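Local coordinates for Er-derived vesicles protein ERV41 (Saccharomyces cerevisiae, PDB 3ZLC), which is a constituent of COPII-coated vesicles derived from the endoplasmic reticulum and is required for efficient transport of a subset of secretory proteins to the Golgi, at residues Q54-P59 with H118-I123. Sequence-based numbering, arbitrary orientation. Where two conformers were deposited one is given.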
ATOM      1  N   GLN A  54      -6.287  11.440  -0.103  1.00 21.79           N
ATOM      2  CA  GLN A  54      -7.362  11.728  -1.041  0.60 24.53           C
ATOM      3  C   GLN A  54      -7.973  10.403  -1.465  1.00 23.73           C
ATOM      4  O   GLN A  54      -7.245   9.446  -1.744  1.00 17.99           O
ATOM      5  CB  GLN A  54      -6.822  12.486  -2.256  0.60 30.01           C
ATOM      6  CG  GLN A  54      -6.379  13.903  -1.917  0.60 35.69           C
ATOM      7  CD  GLN A  54      -7.465  14.672  -1.185  0.60 39.39           C
ATOM      8  OE1 GLN A  54      -7.295  15.075  -0.038  0.60 41.48           O
ATOM      9  NE2 GLN A  54      -8.596  14.860  -1.846  0.60 44.55           N
ATOM     10  N   LEU A  55      -9.296  10.339  -1.484  1.00 20.90           N
ATOM     11  CA  LEU A  55     -10.008   9.162  -1.978  1.00 20.80           C
ATOM     12  C   LEU A  55     -10.842   9.632  -3.163  1.00 27.00           C
ATOM     13  O   LEU A  55     -11.731  10.468  -3.012  1.00 25.06           O
ATOM     14  CB  LEU A  55     -10.904   8.549  -0.896  1.00 20.88           C
ATOM     15  CG  LEU A  55     -10.220   7.519   0.009  1.00 26.67           C
ATOM     16  CD1 LEU A  55      -9.233   8.208   0.929  1.00 33.64           C
ATOM     17  CD2 LEU A  55     -11.233   6.712   0.820  1.00 28.41           C
ATOM     18  N   GLU A  56     -10.520   9.139  -4.352  1.00 20.63           N
ATOM     19  CA  GLU A  56     -11.214   9.594  -5.548  1.00 29.83           C
ATOM     20  C   GLU A  56     -11.786   8.425  -6.319  1.00 24.82           C
ATOM     21  O   GLU A  56     -11.098   7.413  -6.524  1.00 19.61           O
ATOM     22  CB  GLU A  56     -10.262  10.409  -6.429  1.00 27.94           C
ATOM     23  CG  GLU A  56      -9.946  11.782  -5.836  1.00 39.20           C
ATOM     24  CD  GLU A  56      -9.030  12.623  -6.710  1.00 43.07           C
ATOM     25  OE1 GLU A  56      -8.777  12.238  -7.874  1.00 39.76           O
ATOM     26  OE2 GLU A  56      -8.555  13.672  -6.224  1.00 44.02           O
ATOM     27  N   GLU A  57     -13.033   8.572  -6.757  1.00 20.97           N
ATOM     28  CA  GLU A  57     -13.702   7.525  -7.530  1.00 28.77           C
ATOM     29  C   GLU A  57     -12.966   7.306  -8.841  1.00 25.17           C
ATOM     30  O   GLU A  57     -12.470   8.261  -9.445  1.00 24.57           O
ATOM     31  CB  GLU A  57     -15.153   7.912  -7.834  1.00 36.79           C
ATOM     32  CG  GLU A  57     -15.966   8.373  -6.631  1.00 50.52           C
ATOM     33  CD  GLU A  57     -16.206   7.273  -5.627  1.00 54.98           C
ATOM     34  OE1 GLU A  57     -16.008   6.090  -5.976  1.00 51.53           O
ATOM     35  OE2 GLU A  57     -16.600   7.593  -4.483  1.00 58.83           O
ATOM     36  N   MET A  58     -12.907   6.056  -9.293  1.00 24.65           N
ATOM     37  CA  MET A  58     -12.278   5.754 -10.579  1.00 21.69           C
ATOM     38  C   MET A  58     -12.875   4.486 -11.155  1.00 25.71           C
ATOM     39  O   MET A  58     -13.459   3.695 -10.409  1.00 23.66           O
ATOM     40  CB  MET A  58     -10.783   5.548 -10.372  1.00 22.59           C
ATOM     41  CG  MET A  58     -10.465   4.261  -9.605  1.00 18.08           C
ATOM     42  SD  MET A  58      -8.695   3.997  -9.350  1.00 21.70           S
ATOM     43  CE  MET A  58      -8.122   3.827 -11.041  1.00 20.95           C
ATOM     44  N   PRO A  59     -12.740   4.279 -12.483  1.00 24.30           N
ATOM     45  CA  PRO A  59     -13.032   2.925 -12.969  1.00 26.15           C
ATOM     46  C   PRO A  59     -11.794   2.081 -12.684  1.00 24.48           C
ATOM     47  O   PRO A  59     -10.703   2.432 -13.168  1.00 21.18           O
ATOM     48  CB  PRO A  59     -13.202   3.115 -14.494  1.00 26.67           C
ATOM     49  CG  PRO A  59     -13.204   4.656 -14.729  1.00 30.92           C
ATOM     50  CD  PRO A  59     -12.373   5.186 -13.586  1.00 29.47           C
ATOM     51  N   HIS A 118      -9.266   5.485  -6.027  1.00 20.95           N
ATOM     52  CA  HIS A 118      -7.869   5.892  -6.084  1.00 19.41           C
ATOM     53  C   HIS A 118      -7.527   6.525  -4.738  1.00 14.82           C
ATOM     54  O   HIS A 118      -8.020   7.616  -4.414  1.00 18.84           O
ATOM     55  CB  HIS A 118      -7.685   6.914  -7.206  1.00 15.95           C
ATOM     56  CG  HIS A 118      -6.271   7.362  -7.399  1.00 20.71           C
ATOM     57  ND1 HIS A 118      -5.938   8.477  -8.145  1.00 19.16           N
ATOM     58  CD2 HIS A 118      -5.096   6.832  -6.970  1.00 17.94           C
ATOM     59  CE1 HIS A 118      -4.624   8.628  -8.144  1.00 19.16           C
ATOM     60  NE2 HIS A 118      -4.086   7.648  -7.447  1.00 22.14           N
ATOM     61  N   VAL A 119      -6.694   5.841  -3.958  1.00 17.24           N
ATOM     62  CA  VAL A 119      -6.333   6.299  -2.618  1.00 16.19           C
ATOM     63  C   VAL A 119      -4.890   6.801  -2.643  1.00 14.71           C
ATOM     64  O   VAL A 119      -3.976   6.055  -2.982  1.00 19.23           O
ATOM     65  CB  VAL A 119      -6.452   5.154  -1.602  1.00 17.51           C
ATOM     66  CG1 VAL A 119      -6.028   5.639  -0.224  1.00 22.05           C
ATOM     67  CG2 VAL A 119      -7.899   4.612  -1.581  1.00 17.76           C
ATOM     68  N   PHE A 120      -4.670   8.066  -2.295  1.00 15.40           N
ATOM     69  CA  PHE A 120      -3.308   8.585  -2.406  1.00 15.52           C
ATOM     70  C   PHE A 120      -3.002   9.737  -1.452  1.00 23.48           C
ATOM     71  O   PHE A 120      -3.875  10.555  -1.128  1.00 18.93           O
ATOM     72  CB  PHE A 120      -3.001   8.982  -3.861  1.00 14.77           C
ATOM     73  CG  PHE A 120      -3.887  10.063  -4.402  1.00 25.15           C
ATOM     74  CD1 PHE A 120      -5.182   9.779  -4.832  1.00 22.25           C
ATOM     75  CD2 PHE A 120      -3.429  11.370  -4.490  1.00 29.95           C
ATOM     76  CE1 PHE A 120      -6.004  10.788  -5.343  1.00 23.29           C
ATOM     77  CE2 PHE A 120      -4.237  12.370  -4.991  1.00 29.35           C
ATOM     78  CZ  PHE A 120      -5.527  12.080  -5.424  1.00 31.65           C
ATOM     79  N   GLY A 121      -1.752   9.780  -0.998  1.00 18.77           N
ATOM     80  CA  GLY A 121      -1.305  10.852  -0.125  1.00 18.04           C
ATOM     81  C   GLY A 121      -0.132  10.399   0.720  1.00 19.33           C
ATOM     82  O   GLY A 121       0.449   9.349   0.473  1.00 18.83           O
ATOM     83  N   SER A 122       0.215  11.208   1.713  1.00 17.53           N
ATOM     84  CA  SER A 122       1.324  10.893   2.598  0.53 17.72           C
ATOM     85  C   SER A 122       0.871  11.017   4.046  1.00 23.03           C
ATOM     86  O   SER A 122       0.281  12.023   4.432  1.00 25.21           O
ATOM     87  CB  SER A 122       2.506  11.821   2.309  0.53 21.43           C
ATOM     88  OG  SER A 122       3.119  11.456   1.089  0.53 19.75           O
ATOM     89  N   ILE A 123       1.129   9.980   4.838  1.00 22.00           N
ATOM     90  CA  ILE A 123       0.670   9.959   6.227  1.00 23.69           C
ATOM     91  C   ILE A 123       1.843   9.939   7.205  1.00 24.55           C
ATOM     92  O   ILE A 123       2.631   8.998   7.190  1.00 23.01           O
ATOM     93  CB  ILE A 123      -0.174   8.698   6.518  1.00 23.99           C
ATOM     94  CG1 ILE A 123      -1.277   8.525   5.471  1.00 35.55           C
ATOM     95  CG2 ILE A 123      -0.775   8.763   7.932  1.00 29.36           C
ATOM     96  CD1 ILE A 123      -2.024   7.191   5.573  1.00 32.02           C
TER
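F120 reaches across from its own strand and lays its ring against Q54 and E56 of strand 54-57. With CG lodged between the backbone N and the carbonyl carbon (chi1 61°), the ring swings over the neighbouring strand. Q54 CB sits on one ring face, nearer the CZ side than the middle, in a CH-pi contact 3.7 Å from the F120 centroid; beyond it the Q54 chain bends and the amide turns off past the ring. E56 comes in at the ring edge, its carboxylate almost perpendicular to the ring plane (87°), with OE2 3.5 Å from F120 CZ. That edge carries the ring's partly positive hydrogens, so the approach probably suits the carboxylate. F120 CD1 also stands 3.4 Å above the H118 ring plane, over its centre, while H118 NE2 is hydrogen-bonded to D25 of the next strand. With F120 cut back to an alanine, Q54 CB and one face of the H118 ring would probably lose their cover and the E56 side chain would be freer to turn. M58 runs roughly perpendicular to H118, SD 3.8 Å from H118 CB. The opposite sheet face carries L55 and V119 side by side, L55 CG 4.0 Å from V119 CG2. Four backbone hydrogen bonds join the strands: Q54 and F120 bond reciprocally, as do E56 and H118, with H118 N to E56 O the shortest at 2.7 Å. L55 and V119 form the non-hydrogen-bonded pair between them. This is regular antiparallel pairing at the margin of a mixed sheet in the lumenal domain, where strand 53-57 is an outermost strand and 117-126 links it to 19-28.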